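Local coordinates for leucine-rich-repeat protein (Methanosarcina barkeri, PDB 4WNR) that binds GDP and magnesium through its Roc G domain, joined here to part of the COR domain, and is probably a serine/threonine protein kinase, at residues H104-F109 and K331-C335; S266-V272 and R321-I325; V42-G48 and S115-V120; I205-W211 and T248-F252. All coordinates share one frame; numbering follows the deposited sequence.

Contact 1 of 4, residues H104-F109 and K331-C335; sequences HATHQF and KFELC
Phe332, where helix 322-331 gives out, lays one face of its ring against the backbone between Gln108 and Phe109. Its CG stands anti to its own carbonyl carbon (chi1 -62°), which aims the ring at the 3-10 turn. Gln108 CB reaches Phe332 CD1 at 3.7 Å, and the edge of the Phe109 ring meets Phe332 CD2 through CD1 at 3.4 Å, the two planes 50° apart. Glu333, with positive phi, is the C-prime residue of a Schellman motif that turns the chain. Leu334 then points back at 104-109: its CD2 lies 3.5 Å from His104 O and 4.0 Å from Phe109 CZ, and the Thr106 side chain crosses that of Leu334 at about a right angle, CG2 touching CD2. Thr106 OG1 turns elsewhere, bonded to Tyr283 OH on helix 275-286, which also covers Phe109. The stretch 104-109 follows the DxGG sequence of the Roc domain, as switch II does in small G proteins, consistent with an apolar Roc-COR contact beside switch II.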
loop_
_atom_site.group_PDB
_atom_site.type_symbol
_atom_site.label_atom_id
_atom_site.label_comp_id
_atom_site.label_asym_id
_atom_site.label_seq_id
_atom_site.Cartn_x
_atom_site.Cartn_y
_atom_site.Cartn_z
ATOM N N HIS A 104 -11.196 -2.949 8.655
ATOM C CA HIS A 104 -11.609 -4.014 7.736
ATOM C C HIS A 104 -10.433 -4.795 7.141
ATOM O O HIS A 104 -10.643 -5.775 6.427
ATOM C CB HIS A 104 -12.459 -3.438 6.603
ATOM C CG HIS A 104 -13.724 -2.789 7.071
ATOM N ND1 HIS A 104 -14.693 -3.470 7.777
ATOM C CD2 HIS A 104 -14.183 -1.524 6.926
ATOM C CE1 HIS A 104 -15.691 -2.649 8.053
ATOM N NE2 HIS A 104 -15.407 -1.462 7.546
ATOM N N ALA A 105 -9.210 -4.346 7.424
ATOM C CA ALA A 105 -7.979 -5.018 6.982
ATOM C C ALA A 105 -7.776 -4.998 5.460
ATOM O O ALA A 105 -7.134 -5.891 4.904
ATOM C CB ALA A 105 -7.926 -6.448 7.516
ATOM N N THR A 106 -8.303 -3.970 4.799
ATOM C CA THR A 106 -8.136 -3.813 3.349
ATOM C C THR A 106 -6.770 -3.222 2.983
ATOM O O THR A 106 -6.392 -3.200 1.810
ATOM C CB THR A 106 -9.242 -2.935 2.733
ATOM O OG1 THR A 106 -9.249 -1.649 3.362
ATOM C CG2 THR A 106 -10.603 -3.591 2.900
ATOM N N HIS A 107 -6.037 -2.740 3.985
ATOM C CA HIS A 107 -4.665 -2.265 3.789
ATOM C C HIS A 107 -3.728 -3.390 3.338
ATOM O O HIS A 107 -2.710 -3.133 2.699
ATOM C CB HIS A 107 -4.125 -1.623 5.070
ATOM C CG HIS A 107 -3.846 -2.600 6.169
ATOM N ND1 HIS A 107 -4.826 -3.069 7.016
ATOM C CD2 HIS A 107 -2.695 -3.197 6.559
ATOM C CE1 HIS A 107 -4.292 -3.913 7.881
ATOM N NE2 HIS A 107 -3.000 -4.009 7.624
ATOM N N GLN A 108 -4.086 -4.628 3.678
ATOM C CA GLN A 108 -3.328 -5.819 3.273
ATOM C C GLN A 108 -3.121 -5.934 1.759
ATOM O O GLN A 108 -2.134 -6.522 1.311
ATOM C CB GLN A 108 -4.027 -7.085 3.777
ATOM C CG GLN A 108 -3.934 -7.304 5.277
ATOM C CD GLN A 108 -4.720 -8.522 5.728
ATOM O OE1 GLN A 108 -5.933 -8.593 5.529
ATOM N NE2 GLN A 108 -4.034 -9.488 6.336
ATOM N N PHE A 109 -4.041 -5.372 0.976
ATOM C CA PHE A 109 -3.954 -5.443 -0.489
ATOM C C PHE A 109 -2.745 -4.667 -1.019
ATOM O O PHE A 109 -2.209 -4.990 -2.080
ATOM C CB PHE A 109 -5.223 -4.894 -1.171
ATOM C CG PHE A 109 -6.524 -5.387 -0.587
ATOM C CD1 PHE A 109 -6.618 -6.625 0.040
ATOM C CD2 PHE A 109 -7.672 -4.612 -0.698
ATOM C CE1 PHE A 109 -7.823 -7.063 0.569
ATOM C CE2 PHE A 109 -8.878 -5.046 -0.178
ATOM C CZ PHE A 109 -8.956 -6.273 0.455
ATOM N N LYS A 331 -8.441 -14.269 -0.499
ATOM C CA LYS A 331 -6.988 -14.375 -0.349
ATOM C C LYS A 331 -6.515 -13.897 1.022
ATOM O O LYS A 331 -5.726 -14.575 1.681
ATOM C CB LYS A 331 -6.283 -13.566 -1.444
ATOM C CG LYS A 331 -4.822 -13.927 -1.649
ATOM C CD LYS A 331 -4.087 -12.843 -2.420
ATOM C CE LYS A 331 -2.821 -13.373 -3.074
ATOM N NZ LYS A 331 -1.938 -14.111 -2.128
ATOM N N PHE A 332 -7.007 -12.732 1.441
ATOM C CA PHE A 332 -6.584 -12.110 2.701
ATOM C C PHE A 332 -7.534 -12.389 3.873
ATOM O O PHE A 332 -7.495 -11.693 4.889
ATOM C CB PHE A 332 -6.410 -10.605 2.501
ATOM C CG PHE A 332 -5.343 -10.252 1.507
ATOM C CD1 PHE A 332 -4.004 -10.268 1.873
ATOM C CD2 PHE A 332 -5.672 -9.910 0.205
ATOM C CE1 PHE A 332 -3.014 -9.945 0.959
ATOM C CE2 PHE A 332 -4.687 -9.584 -0.714
ATOM C CZ PHE A 332 -3.357 -9.602 -0.336
ATOM N N GLU A 333 -8.376 -13.412 3.726
ATOM C CA GLU A 333 -9.242 -13.905 4.807
ATOM C C GLU A 333 -10.277 -12.884 5.300
ATOM O O GLU A 333 -10.580 -12.817 6.491
ATOM C CB GLU A 333 -8.401 -14.433 5.977
ATOM C CG GLU A 333 -7.333 -15.434 5.560
ATOM C CD GLU A 333 -6.652 -16.096 6.741
ATOM O OE1 GLU A 333 -7.357 -16.513 7.684
ATOM O OE2 GLU A 333 -5.407 -16.208 6.721
ATOM N N LEU A 334 -10.813 -12.100 4.369
ATOM C CA LEU A 334 -11.994 -11.270 4.622
ATOM C C LEU A 334 -13.257 -12.034 4.214
ATOM O O LEU A 334 -14.373 -11.534 4.354
ATOM C CB LEU A 334 -11.911 -9.956 3.835
ATOM C CG LEU A 334 -10.969 -8.869 4.361
ATOM C CD1 LEU A 334 -9.525 -9.344 4.404
ATOM C CD2 LEU A 334 -11.092 -7.619 3.502
ATOM N N CYS A 335 -13.063 -13.252 3.714
ATOM C CA CYS A 335 -14.143 -14.050 3.153
ATOM C C CYS A 335 -13.781 -15.533 3.245
ATOM O O CYS A 335 -12.604 -15.895 3.164
ATOM C CB CYS A 335 -14.361 -13.651 1.693
ATOM S SG CYS A 335 -16.086 -13.620 1.182
#

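Contact 2 of 4, residues S266-V272 and R321-I325; sequences SLLDTHV and RYGYI
Thr270 and Tyr324 face each other where a type I beta turn, Leu267 to Thr270, packs on the first turn of helix 322-331 within the mainly helical COR-A region. The charged part comes first: Arg321 NH1 donates to Asp269 OD2 at 2.8 Å, a salt bridge in which the flat groups are turned 23° apart and OD2 is met from above the carboxylate plane. NH2 adds a weak bond to the same oxygen. NH1 also donates to Thr270 OG1 at 3.1 Å, so one nitrogen ties two neighbouring residues of the turn together. The other carboxylate oxygen, Asp269 OD1, is held by Thr227 OG1. With a methionine in place of Arg321, Asp269 OD2 would probably be left without its countercharge and Thr270 OG1 without this donor.

The aromatic part belongs to Tyr324, whose CG lies anti to the backbone N (chi1 172°), swinging the ring across to the Thr270 side chain. Thr270 CB makes a CH-pi contact over its face, 3.8 Å from the ring centroid. Apolar packing completes the join: Leu267 CG comes obliquely to Tyr324 CD1 at 3.8 Å, while helix 275-286 brings Trp277 and Ile278 against Val272 and Tyr324. At the far end of the ring, Val272 CG2 rests 3.6 Å from Tyr324 OH.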
loop_
_atom_site.group_PDB
_atom_site.type_symbol
_atom_site.label_atom_id
_atom_site.label_comp_id
_atom_site.label_asym_id
_atom_site.label_seq_id
_atom_site.Cartn_x
_atom_site.Cartn_y
_atom_site.Cartn_z
ATOM N N SER A 266 -6.472 -16.229 -10.757
ATOM C CA SER A 266 -7.796 -15.605 -10.679
ATOM C C SER A 266 -7.733 -14.082 -10.499
ATOM O O SER A 266 -8.749 -13.400 -10.643
ATOM C CB SER A 266 -8.610 -16.224 -9.540
ATOM O OG SER A 266 -7.931 -16.111 -8.303
ATOM N N LEU A 267 -6.546 -13.563 -10.185
ATOM C CA LEU A 267 -6.348 -12.130 -9.927
ATOM C C LEU A 267 -5.469 -11.404 -10.954
ATOM O O LEU A 267 -5.535 -10.178 -11.056
ATOM C CB LEU A 267 -5.746 -11.936 -8.526
ATOM C CG LEU A 267 -6.710 -11.783 -7.343
ATOM C CD1 LEU A 267 -7.819 -12.824 -7.352
ATOM C CD2 LEU A 267 -5.935 -11.850 -6.035
ATOM N N LEU A 268 -4.669 -12.143 -11.723
ATOM C CA LEU A 268 -3.602 -11.533 -12.532
ATOM C C LEU A 268 -4.070 -10.665 -13.700
ATOM O O LEU A 268 -3.292 -9.869 -14.223
ATOM C CB LEU A 268 -2.610 -12.598 -13.026
ATOM C CG LEU A 268 -3.075 -13.656 -14.030
ATOM C CD1 LEU A 268 -3.197 -13.091 -15.436
ATOM C CD2 LEU A 268 -2.105 -14.829 -14.040
ATOM N N ASP A 269 -5.322 -10.821 -14.122
ATOM C CA ASP A 269 -5.843 -10.037 -15.243
ATOM C C ASP A 269 -6.025 -8.565 -14.873
ATOM O O ASP A 269 -5.742 -7.680 -15.682
ATOM C CB ASP A 269 -7.171 -10.615 -15.741
ATOM C CG ASP A 269 -7.598 -10.027 -17.081
ATOM O OD1 ASP A 269 -6.749 -9.920 -17.991
ATOM O OD2 ASP A 269 -8.785 -9.670 -17.224
ATOM N N THR A 270 -6.493 -8.310 -13.652
ATOM C CA THR A 270 -6.796 -6.951 -13.201
ATOM C C THR A 270 -5.549 -6.206 -12.707
ATOM O O THR A 270 -4.922 -6.607 -11.725
ATOM C CB THR A 270 -7.849 -6.969 -12.076
ATOM O OG1 THR A 270 -8.941 -7.816 -12.455
ATOM C CG2 THR A 270 -8.376 -5.561 -11.796
ATOM N N HIS A 271 -5.207 -5.118 -13.396
ATOM C CA HIS A 271 -4.127 -4.220 -12.984
ATOM C C HIS A 271 -4.742 -2.914 -12.498
ATOM O O HIS A 271 -5.047 -2.029 -13.298
ATOM C CB HIS A 271 -3.178 -3.937 -14.150
ATOM C CG HIS A 271 -2.403 -5.134 -14.608
ATOM N ND1 HIS A 271 -3.009 -6.266 -15.109
ATOM C CD2 HIS A 271 -1.070 -5.367 -14.655
ATOM C CE1 HIS A 271 -2.083 -7.151 -15.432
ATOM N NE2 HIS A 271 -0.897 -6.630 -15.169
ATOM N N VAL A 272 -4.920 -2.798 -11.185
ATOM C CA VAL A 272 -5.617 -1.656 -10.595
ATOM C C VAL A 272 -4.718 -0.419 -10.538
ATOM O O VAL A 272 -3.610 -0.469 -10.002
ATOM C CB VAL A 272 -6.140 -1.988 -9.181
ATOM C CG1 VAL A 272 -6.824 -0.780 -8.554
ATOM C CG2 VAL A 272 -7.099 -3.169 -9.240
ATOM N N ARG A 321 -15.118 -8.634 -13.239
ATOM C CA ARG A 321 -14.279 -8.293 -12.083
ATOM C C ARG A 321 -14.907 -8.712 -10.747
ATOM O O ARG A 321 -14.348 -8.434 -9.685
ATOM C CB ARG A 321 -13.972 -6.790 -12.070
ATOM C CG ARG A 321 -13.480 -6.232 -13.400
ATOM C CD ARG A 321 -12.168 -6.863 -13.845
ATOM N NE ARG A 321 -11.990 -6.792 -15.295
ATOM C CZ ARG A 321 -10.993 -7.367 -15.965
ATOM N NH1 ARG A 321 -10.062 -8.067 -15.325
ATOM N NH2 ARG A 321 -10.927 -7.242 -17.285
ATOM N N TYR A 322 -16.059 -9.379 -10.800
ATOM C CA TYR A 322 -16.697 -9.918 -9.596
ATOM C C TYR A 322 -15.826 -11.018 -9.003
ATOM O O TYR A 322 -15.659 -11.102 -7.788
ATOM C CB TYR A 322 -18.087 -10.478 -9.921
ATOM C CG TYR A 322 -19.179 -9.441 -10.132
ATOM C CD1 TYR A 322 -18.879 -8.110 -10.436
ATOM C CD2 TYR A 322 -20.523 -9.803 -10.051
ATOM C CE1 TYR A 322 -19.884 -7.178 -10.631
ATOM C CE2 TYR A 322 -21.532 -8.874 -10.249
ATOM C CZ TYR A 322 -21.207 -7.565 -10.539
ATOM O OH TYR A 322 -22.204 -6.640 -10.736
ATOM N N GLY A 323 -15.276 -11.856 -9.877
ATOM C CA GLY A 323 -14.340 -12.904 -9.478
ATOM C C GLY A 323 -13.089 -12.341 -8.832
ATOM O O GLY A 323 -12.600 -12.882 -7.842
ATOM N N TYR A 324 -12.574 -11.249 -9.391
ATOM C CA TYR A 324 -11.396 -10.579 -8.837
ATOM C C TYR A 324 -11.633 -10.147 -7.392
ATOM O O TYR A 324 -10.856 -10.489 -6.506
ATOM C CB TYR A 324 -11.010 -9.362 -9.684
ATOM C CG TYR A 324 -9.921 -8.510 -9.064
ATOM C CD1 TYR A 324 -8.595 -8.934 -9.060
ATOM C CD2 TYR A 324 -10.217 -7.282 -8.475
ATOM C CE1 TYR A 324 -7.596 -8.160 -8.491
ATOM C CE2 TYR A 324 -9.224 -6.501 -7.903
ATOM C CZ TYR A 324 -7.916 -6.946 -7.915
ATOM O OH TYR A 324 -6.926 -6.173 -7.349
ATOM N N ILE A 325 -12.713 -9.407 -7.168
ATOM C CA ILE A 325 -13.020 -8.858 -5.843
ATOM C C ILE A 325 -13.262 -9.961 -4.811
ATOM O O ILE A 325 -12.770 -9.878 -3.687
ATOM C CB ILE A 325 -14.237 -7.905 -5.891
ATOM C CG1 ILE A 325 -13.912 -6.679 -6.753
ATOM C CG2 ILE A 325 -14.630 -7.449 -4.490
ATOM C CD1 ILE A 325 -15.133 -5.919 -7.225
#

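Contact 3 of 4, residues V42-G48 and S115-V120; sequences VKVLLVG and SLYILV
Leu45 and Val47 each use both their N-H and their carbonyl to bond the strand 116-120 in parallel register. The straightest of the five backbone bonds runs from Ile118 N to Leu45 O, 3.0 Å with an angle of 177°; Leu45 N to Leu116 O and Val120 N to Val47 O are each 2.9 Å. Leu116 N to Lys43 O and Val47 N to Ile118 O complete the ladder. Val44 CA and Leu119 CA add C-H...O contacts to Leu116 O and Val47 O.

These are neighbouring central strands of the Roc P-loop NTPase sheet, with strand 88-96 along the other edge of 36-47. Gly48 sits where the strand probably passes into the P-loop, which carries the GDP-binding residues Gly53 and Lys54; at its backbone angles a side chain would run into Val120 O.

On one face, Val44 CG1 touches Ile118 CD1 at 3.5 Å and Leu46 CD1 lies alongside Ile118 CG2 at 3.8 Å; helix 186-198 covers Val44 with Leu197 and Ile118 with Phe189. On the other, Leu45 and Tyr117 run side by side, CD1 meeting the ring obliquely at CZ (3.3 Å), while Val47 CG2 comes to the ring edge at CD2, 4.2 Å away. Tyr117 OH bonds Ser112 O; an alanine here would remove the ring and probably leave a gap beside Leu45 and that carbonyl without its donor. Ile136 of helix 129-140 touches Val47 and Tyr117.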
loop_
_atom_site.group_PDB
_atom_site.type_symbol
_atom_site.label_atom_id
_atom_site.label_comp_id
_atom_site.label_asym_id
_atom_site.label_seq_id
_atom_site.Cartn_x
_atom_site.Cartn_y
_atom_site.Cartn_z
ATOM N N VAL A 42 10.833 4.575 -3.925
ATOM C CA VAL A 42 10.442 3.640 -2.871
ATOM C C VAL A 42 9.029 3.959 -2.402
ATOM O O VAL A 42 8.654 5.127 -2.291
ATOM C CB VAL A 42 11.371 3.727 -1.639
ATOM C CG1 VAL A 42 11.162 2.526 -0.726
ATOM C CG2 VAL A 42 12.830 3.818 -2.052
ATOM N N LYS A 43 8.254 2.914 -2.126
ATOM C CA LYS A 43 6.953 3.069 -1.484
ATOM C C LYS A 43 7.139 2.986 0.028
ATOM O O LYS A 43 7.725 2.028 0.532
ATOM C CB LYS A 43 5.973 1.992 -1.957
ATOM C CG LYS A 43 4.553 2.198 -1.447
ATOM C CD LYS A 43 3.538 1.338 -2.185
ATOM C CE LYS A 43 3.654 -0.125 -1.799
ATOM N NZ LYS A 43 2.674 -0.971 -2.533
ATOM N N VAL A 44 6.654 4.000 0.740
ATOM C CA VAL A 44 6.718 4.028 2.201
ATOM C C VAL A 44 5.317 3.798 2.760
ATOM O O VAL A 44 4.382 4.532 2.435
ATOM C CB VAL A 44 7.296 5.358 2.727
ATOM C CG1 VAL A 44 7.290 5.388 4.249
ATOM C CG2 VAL A 44 8.713 5.555 2.214
ATOM N N LEU A 45 5.185 2.783 3.608
ATOM C CA LEU A 45 3.887 2.362 4.130
ATOM C C LEU A 45 3.731 2.718 5.606
ATOM O O LEU A 45 4.390 2.129 6.465
ATOM C CB LEU A 45 3.715 0.854 3.937
ATOM C CG LEU A 45 3.615 0.399 2.476
ATOM C CD1 LEU A 45 4.058 -1.045 2.316
ATOM C CD2 LEU A 45 2.201 0.587 1.945
ATOM N N LEU A 46 2.862 3.688 5.888
ATOM C CA LEU A 46 2.510 4.047 7.262
ATOM C C LEU A 46 1.533 3.001 7.791
ATOM O O LEU A 46 0.406 2.905 7.315
ATOM C CB LEU A 46 1.869 5.442 7.324
ATOM C CG LEU A 46 2.749 6.697 7.209
ATOM C CD1 LEU A 46 3.691 6.820 8.398
ATOM C CD2 LEU A 46 3.524 6.725 5.902
ATOM N N VAL A 47 1.974 2.204 8.759
ATOM C CA VAL A 47 1.130 1.151 9.334
ATOM C C VAL A 47 1.090 1.230 10.859
ATOM O O VAL A 47 1.969 1.815 11.490
ATOM C CB VAL A 47 1.572 -0.260 8.889
ATOM C CG1 VAL A 47 1.333 -0.438 7.398
ATOM C CG2 VAL A 47 3.032 -0.523 9.233
ATOM N N GLY A 48 0.053 0.631 11.433
ATOM C CA GLY A 48 -0.211 0.711 12.872
ATOM C C GLY A 48 -1.697 0.854 13.143
ATOM O O GLY A 48 -2.484 1.055 12.215
ATOM N N SER A 115 10.055 -2.431 -0.244
ATOM C CA SER A 115 9.453 -1.174 0.195
ATOM C C SER A 115 10.082 -0.759 1.524
ATOM O O SER A 115 11.074 -1.348 1.949
ATOM C CB SER A 115 7.940 -1.354 0.351
ATOM O OG SER A 115 7.357 -1.856 -0.840
ATOM N N LEU A 116 9.522 0.267 2.161
ATOM C CA LEU A 116 9.917 0.653 3.518
ATOM C C LEU A 116 8.674 0.827 4.386
ATOM O O LEU A 116 7.654 1.349 3.930
ATOM C CB LEU A 116 10.745 1.938 3.503
ATOM C CG LEU A 116 11.420 2.319 4.828
ATOM C CD1 LEU A 116 12.817 2.876 4.588
ATOM C CD2 LEU A 116 10.584 3.310 5.627
ATOM N N TYR A 117 8.768 0.386 5.637
ATOM C CA TYR A 117 7.641 0.425 6.565
ATOM C C TYR A 117 7.913 1.355 7.740
ATOM O O TYR A 117 9.014 1.367 8.290
ATOM C CB TYR A 117 7.331 -0.982 7.081
ATOM C CG TYR A 117 6.653 -1.859 6.057
ATOM C CD1 TYR A 117 7.388 -2.498 5.062
ATOM C CD2 TYR A 117 5.273 -2.046 6.077
ATOM C CE1 TYR A 117 6.768 -3.301 4.117
ATOM C CE2 TYR A 117 4.645 -2.847 5.137
ATOM C CZ TYR A 117 5.395 -3.473 4.161
ATOM O OH TYR A 117 4.768 -4.265 3.228
ATOM N N ILE A 118 6.899 2.134 8.106
ATOM C CA ILE A 118 6.935 2.962 9.309
ATOM C C ILE A 118 5.825 2.493 10.248
ATOM O O ILE A 118 4.642 2.722 9.987
ATOM C CB ILE A 118 6.764 4.459 8.976
ATOM C CG1 ILE A 118 7.944 4.947 8.130
ATOM C CG2 ILE A 118 6.659 5.287 10.253
ATOM C CD1 ILE A 118 7.759 6.329 7.542
ATOM N N LEU A 119 6.218 1.824 11.329
ATOM C CA LEU A 119 5.274 1.318 12.325
ATOM C C LEU A 119 5.047 2.360 13.418
ATOM O O LEU A 119 5.948 2.643 14.204
ATOM C CB LEU A 119 5.792 0.012 12.941
ATOM C CG LEU A 119 4.963 -0.620 14.065
ATOM C CD1 LEU A 119 3.521 -0.851 13.638
ATOM C CD2 LEU A 119 5.603 -1.925 14.515
ATOM N N VAL A 120 3.843 2.925 13.457
ATOM C CA VAL A 120 3.484 3.922 14.468
ATOM C C VAL A 120 2.743 3.260 15.629
ATOM O O VAL A 120 1.783 2.516 15.420
ATOM C CB VAL A 120 2.609 5.046 13.880
ATOM C CG1 VAL A 120 2.427 6.167 14.894
ATOM C CG2 VAL A 120 3.226 5.591 12.600
#

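Contact 4 of 4, residues I205-W211 and T248-F252; sequences IEWAKSW and TLVDF
The indole nitrogen of Trp207 is held over the centre of the Phe252 ring, with NE1 4.1 Å from Phe252 CD2, in a T-shaped pair whose planes stand at 79°. The six-membered part of the same indole slides past the root of Phe252: CZ2 comes to 3.5 Å from Phe252 CB, which lies at the indole edge. Ile205 CD1 approaches the Phe252 ring edge at CZ, 4.0 Å away, and Arg114 makes a cation-pi contact with this ring. Leu249 fills the corner between the two tryptophans. Its CG lies anti to the backbone N (chi1 -178°), sending the branches outward from helix 243-256: CD1 makes a CH-pi contact over the Trp207 face, nearest CH2 at 3.7 Å, and also touches Trp211 CE3 at 3.8 Å, while CD2 lies over a face of Trp211. Farther out, Thr248 CG2 reaches Trp211 CH2 obliquely at 4.0 Å. Trp211 turns an edge to Trp207, its CE3 lying over a face of that indole. At this Roc-COR junction Ile205 and Trp207 pair a short strand antiparallel with the beginning of strand 36-47, a central strand of the G-domain sheet, and Ala208, the N-cap of helix 209-220, leads into the helices of COR-A.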
loop_
_atom_site.group_PDB
_atom_site.type_symbol
_atom_site.label_atom_id
_atom_site.label_comp_id
_atom_site.label_asym_id
_atom_site.label_seq_id
_atom_site.Cartn_x
_atom_site.Cartn_y
_atom_site.Cartn_z
ATOM N N ILE A 205 19.427 -0.238 -8.214
ATOM C CA ILE A 205 18.961 -0.839 -9.468
ATOM C C ILE A 205 18.611 0.250 -10.486
ATOM O O ILE A 205 18.066 1.297 -10.129
ATOM C CB ILE A 205 17.751 -1.777 -9.240
ATOM C CG1 ILE A 205 18.182 -2.990 -8.404
ATOM C CG2 ILE A 205 17.158 -2.243 -10.569
ATOM C CD1 ILE A 205 17.050 -3.908 -7.984
ATOM N N GLU A 206 18.928 -0.017 -11.753
ATOM C CA GLU A 206 18.742 0.954 -12.834
ATOM C C GLU A 206 17.907 0.378 -13.980
ATOM O O GLU A 206 17.944 -0.823 -14.254
ATOM C CB GLU A 206 20.095 1.462 -13.349
ATOM C CG GLU A 206 21.115 0.375 -13.663
ATOM C CD GLU A 206 22.434 0.927 -14.175
ATOM O OE1 GLU A 206 22.763 2.094 -13.869
ATOM O OE2 GLU A 206 23.151 0.186 -14.882
ATOM N N TRP A 207 17.163 1.264 -14.640
ATOM C CA TRP A 207 16.172 0.895 -15.654
ATOM C C TRP A 207 16.518 1.451 -17.028
ATOM O O TRP A 207 17.257 2.427 -17.142
ATOM C CB TRP A 207 14.810 1.467 -15.260
ATOM C CG TRP A 207 14.025 0.661 -14.281
ATOM C CD1 TRP A 207 14.468 -0.373 -13.507
ATOM C CD2 TRP A 207 12.650 0.855 -13.943
ATOM N NE1 TRP A 207 13.446 -0.848 -12.724
ATOM C CE2 TRP A 207 12.319 -0.108 -12.970
ATOM C CE3 TRP A 207 11.661 1.749 -14.374
ATOM C CZ2 TRP A 207 11.043 -0.206 -12.422
ATOM C CZ3 TRP A 207 10.391 1.650 -13.828
ATOM C CH2 TRP A 207 10.094 0.679 -12.861
ATOM N N ALA A 208 15.951 0.839 -18.065
ATOM C CA ALA A 208 16.004 1.389 -19.418
ATOM C C ALA A 208 15.003 2.533 -19.549
ATOM O O ALA A 208 14.101 2.676 -18.723
ATOM C CB ALA A 208 15.705 0.308 -20.442
ATOM N N LYS A 209 15.163 3.341 -20.593
ATOM C CA LYS A 209 14.287 4.499 -20.823
ATOM C C LYS A 209 12.834 4.093 -21.070
ATOM O O LYS A 209 11.911 4.785 -20.640
ATOM C CB LYS A 209 14.791 5.332 -22.006
ATOM C CG LYS A 209 16.112 6.040 -21.748
ATOM C CD LYS A 209 16.692 6.639 -23.021
ATOM C CE LYS A 209 17.320 5.575 -23.910
ATOM N NZ LYS A 209 17.958 6.161 -25.120
ATOM N N SER A 210 12.643 2.972 -21.762
ATOM C CA SER A 210 11.304 2.474 -22.094
ATOM C C SER A 210 10.482 2.118 -20.850
ATOM O O SER A 210 9.268 2.317 -20.827
ATOM C CB SER A 210 11.403 1.256 -23.017
ATOM O OG SER A 210 12.262 0.269 -22.468
ATOM N N TRP A 211 11.151 1.600 -19.823
ATOM C CA TRP A 211 10.491 1.212 -18.573
ATOM C C TRP A 211 9.931 2.430 -17.828
ATOM O O TRP A 211 8.862 2.351 -17.223
ATOM C CB TRP A 211 11.459 0.429 -17.676
ATOM C CG TRP A 211 11.750 -0.973 -18.161
ATOM C CD1 TRP A 211 11.771 -1.408 -19.455
ATOM C CD2 TRP A 211 12.085 -2.109 -17.353
ATOM N NE1 TRP A 211 12.084 -2.743 -19.503
ATOM C CE2 TRP A 211 12.284 -3.199 -18.227
ATOM C CE3 TRP A 211 12.233 -2.313 -15.976
ATOM C CZ2 TRP A 211 12.623 -4.475 -17.769
ATOM C CZ3 TRP A 211 12.570 -3.583 -15.522
ATOM C CH2 TRP A 211 12.762 -4.647 -16.417
ATOM N N THR A 248 8.781 -8.631 -15.277
ATOM C CA THR A 248 9.680 -8.045 -14.284
ATOM C C THR A 248 9.239 -6.620 -13.948
ATOM O O THR A 248 9.374 -6.173 -12.809
ATOM C CB THR A 248 11.138 -8.028 -14.787
ATOM O OG1 THR A 248 11.542 -9.363 -15.114
ATOM C CG2 THR A 248 12.088 -7.469 -13.729
ATOM N N LEU A 249 8.698 -5.924 -14.945
ATOM C CA LEU A 249 8.286 -4.529 -14.798
ATOM C C LEU A 249 7.053 -4.366 -13.901
ATOM O O LEU A 249 7.008 -3.450 -13.082
ATOM C CB LEU A 249 8.035 -3.908 -16.177
ATOM C CG LEU A 249 7.628 -2.432 -16.247
ATOM C CD1 LEU A 249 8.589 -1.540 -15.474
ATOM C CD2 LEU A 249 7.541 -1.982 -17.698
ATOM N N VAL A 250 6.060 -5.242 -14.057
ATOM C CA VAL A 250 4.849 -5.193 -13.213
ATOM C C VAL A 250 5.150 -5.483 -11.745
ATOM O O VAL A 250 4.520 -4.903 -10.859
ATOM C CB VAL A 250 3.719 -6.146 -13.686
ATOM C CG1 VAL A 250 3.148 -5.680 -15.009
ATOM C CG2 VAL A 250 4.192 -7.590 -13.789
ATOM N N ASP A 251 6.101 -6.382 -11.496
ATOM C CA ASP A 251 6.534 -6.690 -10.132
ATOM C C ASP A 251 7.106 -5.449 -9.454
ATOM O O ASP A 251 6.827 -5.193 -8.282
ATOM C CB ASP A 251 7.569 -7.819 -10.129
ATOM C CG ASP A 251 6.970 -9.167 -10.508
ATOM O OD1 ASP A 251 5.866 -9.197 -11.092
ATOM O OD2 ASP A 251 7.607 -10.203 -10.222
ATOM N N PHE A 252 7.899 -4.680 -10.198
ATOM C CA PHE A 252 8.413 -3.398 -9.715
ATOM C C PHE A 252 7.285 -2.385 -9.531
ATOM O O PHE A 252 7.138 -1.800 -8.460
ATOM C CB PHE A 252 9.452 -2.822 -10.682
ATOM C CG PHE A 252 10.865 -3.254 -10.396
ATOM C CD1 PHE A 252 11.543 -2.767 -9.287
ATOM C CD2 PHE A 252 11.527 -4.127 -11.250
ATOM C CE1 PHE A 252 12.847 -3.155 -9.024
ATOM C CE2 PHE A 252 12.832 -4.518 -10.993
ATOM C CZ PHE A 252 13.492 -4.031 -9.879
#

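Overall arrangement
From the N terminus, strand 36-47 opens contact 3, which closes at 115-120 and builds the core of the Roc sheet. Before it closes, 104-109 opens contact 1, whose partner comes only at 331-335; contacts 3 and 1 therefore cross, and contact 1 brings the chain just after helix 322-331 back to the G domain. The long loop it closes holds contacts 4 and 2 in series. Contact 4 joins strand 206-208, a neighbour of 36-47 in the Roc sheet, and the start of helix 209-220 to helix 243-256; contact 2 joins the turn before strand 271-272 to helix 322-331. Contact 2 touches contact 4 through His271 and Val250 and contact 1 through Leu267 and Lys331.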